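Rho GTPase-activating protein 5 (Homo sapiens, PDB 5U4V) probably stimulates GTP hydrolysis by Rho-family GTPases, and contributes here a pseudoGTPase domain with a G-domain-like fold. Local coordinates at residues Lys8-Ile13 / Glu44-Pro49; Gly70-Phe75 / Thr110-Asn115. All blocks are in the same frame, centred on the assembly; numbering follows the deposited sequence.

Interaction 1: Lys8-Ile13 / Glu44-Pro49; sequences KVNLFI and ELDLRP
R48 and F12 form one cross-strand pair of a parallel ladder in the central sheet of this Ras-like G-domain fold, the strands 8-13 and 44-49 running at 23° to each other. The ladder is fixed by five backbone bonds alternating in direction, from V9 N to E44 O at 3.1 Å through to I13 N to R48 O. Of the residues here R48 has the most surface buried by the partner strand, and K8 comes next. The R48 chain is extended from CG to NE, running beside the F12 ring with CD 3.8 Å from F12 CE1, and ring and guanidinium planes stand 81° apart. N10 comes from the same strand as F12 and lays OD1 over one guanidinium face, 3.5 Å from R48 CZ; OD1 thus lies above the guanidinium plane rather than in line with an N-H. At the other end of the sheet face that carries N10 and F12, K8 reaches across the ladder: CG anti to the backbone N (chi1 174°) sends the long chain past E44. Its NZ forms a salt bridge to E44 OE1 (3.3 Å), its hydrogen bond weak, and a second to D46 OD2, an atom whose place is less sure. On the reverse face L11 and L45 pack on helix 156-173 and L47 on I27 of helix 19-28. There L45 CD2 lies 3.6 Å from V9 CB.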
ATOM      1  N   LYS A   8       5.170 -13.614   8.904  1.00 72.31           N
ATOM      2  CA  LYS A   8       3.843 -13.079   8.973  1.00 66.37           C
ATOM      3  C   LYS A   8       4.002 -11.590   8.884  1.00 64.55           C
ATOM      4  O   LYS A   8       4.783 -11.017   9.617  1.00 64.40           O
ATOM      5  CB  LYS A   8       3.179 -13.430  10.276  1.00 65.26           C
ATOM      6  CG  LYS A   8       1.819 -12.762  10.433  1.00 61.68           C
ATOM      7  CD  LYS A   8       1.007 -13.433  11.526  1.00 61.46           C
ATOM      8  CE  LYS A   8      -0.470 -13.181  11.349  1.00 59.47           C
ATOM      9  NZ  LYS A   8      -1.301 -14.340  11.771  1.00 61.28           N
ATOM     10  N   VAL A   9       3.281 -10.972   7.965  1.00 60.64           N
ATOM     11  CA  VAL A   9       3.433  -9.560   7.780  1.00 60.06           C
ATOM     12  C   VAL A   9       2.102  -8.880   7.980  1.00 57.18           C
ATOM     13  O   VAL A   9       1.089  -9.352   7.509  1.00 55.26           O
ATOM     14  CB  VAL A   9       4.003  -9.243   6.395  1.00 59.08           C
ATOM     15  CG1 VAL A   9       4.211  -7.738   6.232  1.00 57.32           C
ATOM     16  CG2 VAL A   9       5.310  -9.988   6.191  1.00 61.06           C
ATOM     17  N   ASN A  10       2.111  -7.804   8.729  1.00 57.85           N
ATOM     18  CA  ASN A  10       0.887  -7.073   8.970  1.00 59.20           C
ATOM     19  C   ASN A  10       0.772  -5.995   7.947  1.00 58.38           C
ATOM     20  O   ASN A  10       1.475  -5.005   8.026  1.00 57.10           O
ATOM     21  CB  ASN A  10       0.909  -6.457  10.352  1.00 60.84           C
ATOM     22  CG  ASN A  10       0.104  -7.273  11.342  1.00 60.87           C
ATOM     23  OD1 ASN A  10      -0.998  -7.677  11.027  1.00 59.25           O
ATOM     24  ND2 ASN A  10       0.638  -7.493  12.552  1.00 63.93           N
ATOM     25  N   LEU A  11      -0.097  -6.165   6.976  1.00 56.14           N
ATOM     26  CA  LEU A  11      -0.163  -5.180   5.924  1.00 56.37           C
ATOM     27  C   LEU A  11      -1.365  -4.329   6.052  1.00 53.68           C
ATOM     28  O   LEU A  11      -2.451  -4.720   5.631  1.00 54.04           O
ATOM     29  CB  LEU A  11      -0.200  -5.848   4.568  1.00 58.94           C
ATOM     30  CG  LEU A  11       1.108  -5.741   3.837  1.00 61.99           C
ATOM     31  CD1 LEU A  11       1.043  -6.552   2.546  1.00 63.26           C
ATOM     32  CD2 LEU A  11       1.280  -4.264   3.550  1.00 63.41           C
ATOM     33  N   PHE A  12      -1.185  -3.153   6.601  1.00 52.96           N
ATOM     34  CA  PHE A  12      -2.266  -2.198   6.632  1.00 52.16           C
ATOM     35  C   PHE A  12      -2.485  -1.593   5.240  1.00 51.00           C
ATOM     36  O   PHE A  12      -1.549  -1.494   4.419  1.00 50.25           O
ATOM     37  CB  PHE A  12      -1.975  -1.100   7.652  1.00 53.53           C
ATOM     38  CG  PHE A  12      -1.756  -1.610   9.060  1.00 55.18           C
ATOM     39  CD1 PHE A  12      -2.838  -1.789   9.924  1.00 54.34           C
ATOM     40  CD2 PHE A  12      -0.464  -1.876   9.534  1.00 57.24           C
ATOM     41  CE1 PHE A  12      -2.644  -2.239  11.234  1.00 56.32           C
ATOM     42  CE2 PHE A  12      -0.255  -2.306  10.847  1.00 59.50           C
ATOM     43  CZ  PHE A  12      -1.348  -2.487  11.702  1.00 58.48           C
ATOM     44  N   ILE A  13      -3.737  -1.220   4.972  1.00 47.04           N
ATOM     45  CA  ILE A  13      -4.111  -0.660   3.687  1.00 44.90           C
ATOM     46  C   ILE A  13      -5.011   0.554   3.912  1.00 43.89           C
ATOM     47  O   ILE A  13      -6.152   0.412   4.416  1.00 40.92           O
ATOM     48  CB  ILE A  13      -4.847  -1.673   2.763  1.00 43.94           C
ATOM     49  CG1 ILE A  13      -3.939  -2.836   2.360  1.00 45.49           C
ATOM     50  CG2 ILE A  13      -5.361  -0.972   1.511  1.00 43.57           C
ATOM     51  CD1 ILE A  13      -4.663  -3.980   1.624  1.00 44.56           C
ATOM     52  N   GLU A  44       2.424 -15.516   5.051  1.00 53.31           N
ATOM     53  CA  GLU A  44       1.123 -15.255   5.637  1.00 56.25           C
ATOM     54  C   GLU A  44       0.923 -13.763   5.837  1.00 53.38           C
ATOM     55  O   GLU A  44       1.553 -13.165   6.684  1.00 55.19           O
ATOM     56  CB  GLU A  44       0.830 -16.088   6.900  1.00 63.27           C
ATOM     57  CG  GLU A  44       1.889 -16.085   7.987  1.00 69.39           C
ATOM     58  CD  GLU A  44       1.351 -16.672   9.287  1.00 75.18           C
ATOM     59  OE1 GLU A  44       0.181 -16.369   9.644  1.00 76.13           O
ATOM     60  OE2 GLU A  44       2.095 -17.431   9.956  1.00 78.82           O
ATOM     61  N   LEU A  45       0.060 -13.181   5.032  1.00 50.02           N
ATOM     62  CA  LEU A  45      -0.239 -11.762   5.125  1.00 49.28           C
ATOM     63  C   LEU A  45      -1.547 -11.549   5.869  1.00 50.23           C
ATOM     64  O   LEU A  45      -2.535 -12.259   5.662  1.00 47.70           O
ATOM     65  CB  LEU A  45      -0.331 -11.164   3.730  1.00 46.62           C
ATOM     66  CG  LEU A  45       0.997 -11.292   2.966  1.00 47.91           C
ATOM     67  CD1 LEU A  45       0.857 -10.872   1.529  1.00 40.65           C
ATOM     68  CD2 LEU A  45       2.068 -10.449   3.668  1.00 48.36           C
ATOM     69  N   ASP A  46      -1.546 -10.563   6.746  1.00 54.04           N
ATOM     70  CA  ASP A  46      -2.779 -10.093   7.353  1.00 56.63           C
ATOM     71  C   ASP A  46      -3.090  -8.731   6.807  1.00 55.01           C
ATOM     72  O   ASP A  46      -2.571  -7.729   7.270  1.00 59.91           O
ATOM     73  CB  ASP A  46      -2.662 -10.055   8.893  1.00 63.88           C
ATOM     74  CG  ASP A  46      -2.637 -11.432   9.519  1.00 68.29           C
ATOM     75  OD1 ASP A  46      -2.878 -12.456   8.842  1.00 67.66           O
ATOM     76  OD2 ASP A  46      -2.363 -11.506  10.733  1.00 77.83           O
ATOM     77  N   LEU A  47      -4.000  -8.684   5.850  1.00 53.04           N
ATOM     78  CA  LEU A  47      -4.402  -7.429   5.248  1.00 51.51           C
ATOM     79  C   LEU A  47      -5.477  -6.749   6.053  1.00 51.75           C
ATOM     80  O   LEU A  47      -6.600  -7.236   6.187  1.00 49.70           O
ATOM     81  CB  LEU A  47      -4.853  -7.631   3.806  1.00 49.98           C
ATOM     82  CG  LEU A  47      -3.658  -8.155   2.995  1.00 51.38           C
ATOM     83  CD1 LEU A  47      -4.093  -8.571   1.603  1.00 54.80           C
ATOM     84  CD2 LEU A  47      -2.461  -7.204   2.950  1.00 54.54           C
ATOM     85  N   ARG A  48      -5.125  -5.592   6.586  1.00 53.83           N
ATOM     86  CA  ARG A  48      -6.034  -4.833   7.413  1.00 54.17           C
ATOM     87  C   ARG A  48      -6.342  -3.498   6.775  1.00 52.42           C
ATOM     88  O   ARG A  48      -5.575  -2.551   6.934  1.00 54.66           O
ATOM     89  CB  ARG A  48      -5.388  -4.595   8.764  1.00 58.38           C
ATOM     90  CG  ARG A  48      -5.162  -5.835   9.590  1.00 63.36           C
ATOM     91  CD  ARG A  48      -4.630  -5.472  10.960  1.00 70.86           C
ATOM     92  NE  ARG A  48      -4.380  -6.672  11.731  1.00 76.62           N
ATOM     93  CZ  ARG A  48      -3.773  -6.699  12.922  1.00 85.46           C
ATOM     94  NH1 ARG A  48      -3.355  -5.581  13.514  1.00 87.34           N
ATOM     95  NH2 ARG A  48      -3.585  -7.858  13.540  1.00 89.69           N
ATOM     96  N   PRO A  49      -7.487  -3.374   6.104  1.00 51.22           N
ATOM     97  CA  PRO A  49      -7.906  -2.046   5.603  1.00 51.41           C
ATOM     98  C   PRO A  49      -8.320  -1.153   6.745  1.00 55.29           C
ATOM     99  O   PRO A  49      -8.882  -1.631   7.707  1.00 59.77           O
ATOM    100  CB  PRO A  49      -9.117  -2.343   4.705  1.00 46.68           C
ATOM    101  CG  PRO A  49      -9.149  -3.796   4.550  1.00 45.55           C
ATOM    102  CD  PRO A  49      -8.444  -4.417   5.723  1.00 49.00           C
TER

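Interaction 2: Gly70-Phe75 / Thr110-Asn115; sequences GCFCVF and TLILAN
I112 and F72 meet by a CH-pi contact inside the parallel pairing of strands 70-75 and 110-114, whose axes diverge by 28° in the middle of the central G-domain sheet. At the base of the I112 side chain, CB rests 3.8 Å from C73 O and 4.2 Å from V74 CG2, lying alongside that valine. CG1 turns beside the backbone N, anti to the carbonyl carbon (chi1 -64°), and chi2 is extended, so that the branch reaches back toward F72. The tip, CD1, then sits almost over the middle of the F72 ring, 3.8 Å from the ring centroid and 12° off the normal. T110 CB approaches the same ring at its edge, 4.0 Å from F72 CD1. The backbone ladder holds this register: among its five bonds, F75 N to I112 O measures 3.1 Å. On the reverse face the F75 ring sets CE2 3.6 Å from L113 CD1 and brings CZ to 3.7 Å from L113 CB. The sheet is covered on both sides: I112, V74 and F72 pack on L23 of helix 19-28, F72 also meets helix 156-173, and C73 and F75 lie against helix 78-96.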
ATOM      1  N   GLY A  70       3.866  -3.168   7.277  1.00 57.20           N
ATOM      2  CA  GLY A  70       4.061  -2.143   6.271  1.00 55.13           C
ATOM      3  C   GLY A  70       2.691  -1.609   5.899  1.00 52.68           C
ATOM      4  O   GLY A  70       1.662  -2.089   6.410  1.00 50.94           O
ATOM      5  N   CYS A  71       2.656  -0.648   4.989  1.00 60.79           N
ATOM      6  CA  CYS A  71       1.398   0.004   4.688  1.00 58.28           C
ATOM      7  C   CYS A  71       1.168   0.335   3.220  1.00 54.91           C
ATOM      8  O   CYS A  71       1.806   1.214   2.667  1.00 54.64           O
ATOM      9  CB  CYS A  71       1.268   1.248   5.552  1.00 58.05           C
ATOM     10  SG  CYS A  71      -0.298   2.096   5.311  1.00 60.67           S
ATOM     11  N   PHE A  72       0.232  -0.380   2.611  1.00 54.39           N
ATOM     12  CA  PHE A  72      -0.309  -0.014   1.308  1.00 50.83           C
ATOM     13  C   PHE A  72      -1.151   1.240   1.353  1.00 47.57           C
ATOM     14  O   PHE A  72      -2.000   1.386   2.224  1.00 46.96           O
ATOM     15  CB  PHE A  72      -1.161  -1.132   0.742  1.00 52.95           C
ATOM     16  CG  PHE A  72      -0.387  -2.186   0.041  1.00 54.78           C
ATOM     17  CD1 PHE A  72       0.956  -1.993  -0.268  1.00 54.89           C
ATOM     18  CD2 PHE A  72      -1.017  -3.374  -0.340  1.00 56.94           C
ATOM     19  CE1 PHE A  72       1.675  -2.989  -0.927  1.00 58.07           C
ATOM     20  CE2 PHE A  72      -0.294  -4.380  -0.999  1.00 58.80           C
ATOM     21  CZ  PHE A  72       1.051  -4.183  -1.297  1.00 59.54           C
ATOM     22  N   CYS A  73      -0.903   2.154   0.415  1.00 45.05           N
ATOM     23  CA  CYS A  73      -1.737   3.340   0.298  1.00 43.25           C
ATOM     24  C   CYS A  73      -2.256   3.470  -1.117  1.00 41.99           C
ATOM     25  O   CYS A  73      -1.491   3.640  -2.065  1.00 42.02           O
ATOM     26  CB  CYS A  73      -0.966   4.598   0.724  1.00 43.71           C
ATOM     27  SG  CYS A  73      -0.099   4.453   2.309  1.00 47.50           S
ATOM     28  N   VAL A  74      -3.568   3.386  -1.245  1.00 41.24           N
ATOM     29  CA  VAL A  74      -4.276   3.276  -2.520  1.00 39.53           C
ATOM     30  C   VAL A  74      -5.119   4.542  -2.678  1.00 39.72           C
ATOM     31  O   VAL A  74      -5.709   5.040  -1.734  1.00 39.18           O
ATOM     32  CB  VAL A  74      -5.222   2.033  -2.552  1.00 40.58           C
ATOM     33  CG1 VAL A  74      -5.761   1.722  -3.940  1.00 40.10           C
ATOM     34  CG2 VAL A  74      -4.541   0.842  -1.974  1.00 42.32           C
ATOM     35  N   PHE A  75      -5.151   5.050  -3.896  1.00 40.99           N
ATOM     36  CA  PHE A  75      -5.921   6.227  -4.266  1.00 42.08           C
ATOM     37  C   PHE A  75      -6.244   6.110  -5.758  1.00 43.75           C
ATOM     38  O   PHE A  75      -5.499   5.444  -6.518  1.00 41.44           O
ATOM     39  CB  PHE A  75      -5.121   7.511  -3.974  1.00 41.20           C
ATOM     40  CG  PHE A  75      -3.854   7.632  -4.765  1.00 40.86           C
ATOM     41  CD1 PHE A  75      -2.718   6.901  -4.408  1.00 38.97           C
ATOM     42  CD2 PHE A  75      -3.809   8.427  -5.941  1.00 40.58           C
ATOM     43  CE1 PHE A  75      -1.577   6.993  -5.184  1.00 39.90           C
ATOM     44  CE2 PHE A  75      -2.659   8.493  -6.688  1.00 39.53           C
ATOM     45  CZ  PHE A  75      -1.548   7.800  -6.304  1.00 39.15           C
ATOM     46  N   THR A 110       3.932   1.883   0.591  1.00 33.87           N
ATOM     47  CA  THR A 110       3.940   1.759  -0.864  1.00 31.11           C
ATOM     48  C   THR A 110       2.662   2.407  -1.351  1.00 31.52           C
ATOM     49  O   THR A 110       1.562   2.152  -0.790  1.00 32.75           O
ATOM     50  CB  THR A 110       4.018   0.282  -1.361  1.00 31.38           C
ATOM     51  OG1 THR A 110       5.270  -0.274  -0.964  1.00 32.86           O
ATOM     52  CG2 THR A 110       3.898   0.181  -2.945  1.00 29.02           C
ATOM     53  N   LEU A 111       2.804   3.269  -2.348  1.00 31.96           N
ATOM     54  CA  LEU A 111       1.673   3.996  -2.878  1.00 34.97           C
ATOM     55  C   LEU A 111       1.134   3.281  -4.084  1.00 33.00           C
ATOM     56  O   LEU A 111       1.858   3.053  -5.025  1.00 29.63           O
ATOM     57  CB  LEU A 111       2.032   5.461  -3.228  1.00 39.46           C
ATOM     58  CG  LEU A 111       2.476   6.343  -2.058  1.00 45.45           C
ATOM     59  CD1 LEU A 111       2.944   7.705  -2.581  1.00 47.90           C
ATOM     60  CD2 LEU A 111       1.382   6.528  -1.003  1.00 46.07           C
ATOM     61  N   ILE A 112      -0.177   3.038  -4.080  1.00 33.10           N
ATOM     62  CA  ILE A 112      -0.796   2.378  -5.173  1.00 33.95           C
ATOM     63  C   ILE A 112      -1.805   3.227  -5.873  1.00 36.40           C
ATOM     64  O   ILE A 112      -2.817   3.536  -5.298  1.00 37.15           O
ATOM     65  CB  ILE A 112      -1.421   1.034  -4.774  1.00 34.09           C
ATOM     66  CG1 ILE A 112      -0.314   0.071  -4.317  1.00 33.55           C
ATOM     67  CG2 ILE A 112      -2.164   0.421  -5.946  1.00 32.64           C
ATOM     68  CD1 ILE A 112      -0.858  -1.083  -3.510  1.00 34.00           C
ATOM     69  N   LEU A 113      -1.554   3.554  -7.145  1.00 37.01           N
ATOM     70  CA  LEU A 113      -2.567   4.183  -7.925  1.00 40.31           C
ATOM     71  C   LEU A 113      -3.381   3.141  -8.688  1.00 43.61           C
ATOM     72  O   LEU A 113      -2.864   2.456  -9.574  1.00 43.39           O
ATOM     73  CB  LEU A 113      -1.955   5.223  -8.858  1.00 43.33           C
ATOM     74  CG  LEU A 113      -2.845   5.837  -9.936  1.00 46.74           C
ATOM     75  CD1 LEU A 113      -4.037   6.610  -9.376  1.00 49.36           C
ATOM     76  CD2 LEU A 113      -1.989   6.751 -10.807  1.00 50.77           C
ATOM     77  N   ALA A 114      -4.659   3.054  -8.330  1.00 47.89           N
ATOM     78  CA  ALA A 114      -5.650   2.195  -8.975  1.00 53.58           C
ATOM     79  C   ALA A 114      -6.430   2.877 -10.119  1.00 59.30           C
ATOM     80  O   ALA A 114      -6.907   4.005  -9.964  1.00 61.10           O
ATOM     81  CB  ALA A 114      -6.630   1.699  -7.937  1.00 51.05           C
ATOM     82  N   ASN A 115      -6.577   2.186 -11.250  1.00 64.47           N
ATOM     83  CA  ASN A 115      -7.472   2.650 -12.330  1.00 71.60           C
ATOM     84  C   ASN A 115      -8.913   2.251 -12.054  1.00 76.19           C
ATOM     85  O   ASN A 115      -9.513   2.681 -11.064  1.00 75.95           O
ATOM     86  CB  ASN A 115      -7.033   2.136 -13.709  1.00 74.90           C
ATOM     87  CG  ASN A 115      -5.707   2.737 -14.172  1.00 76.24           C
ATOM     88  OD1 ASN A 115      -4.738   2.021 -14.469  1.00 78.13           O
ATOM     89  ND2 ASN A 115      -5.651   4.060 -14.222  1.00 77.20           N
TER

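In the fold
From the N terminus, strand 8-14 leads through helix 19-28 and the short strand 36-38 to strand 41-50, which lies parallel beside it and closes interaction 1. The chain then enters strand 69-75, helix 78-96 and strand 109-114, a beta-alpha-beta unit whose closure is interaction 2. The two loops are therefore in series, neither nested nor crossed, with centres about 13 Å apart. They are joined through strand 8-14, which has strand 41-50 on one side and strand 69-75 on the other: F12 O to F72 N, at 2.8 Å, is a probable hydrogen bond. Helices 19-28 and 156-173 pack against both contacts, tying them into one sheet-and-helix body.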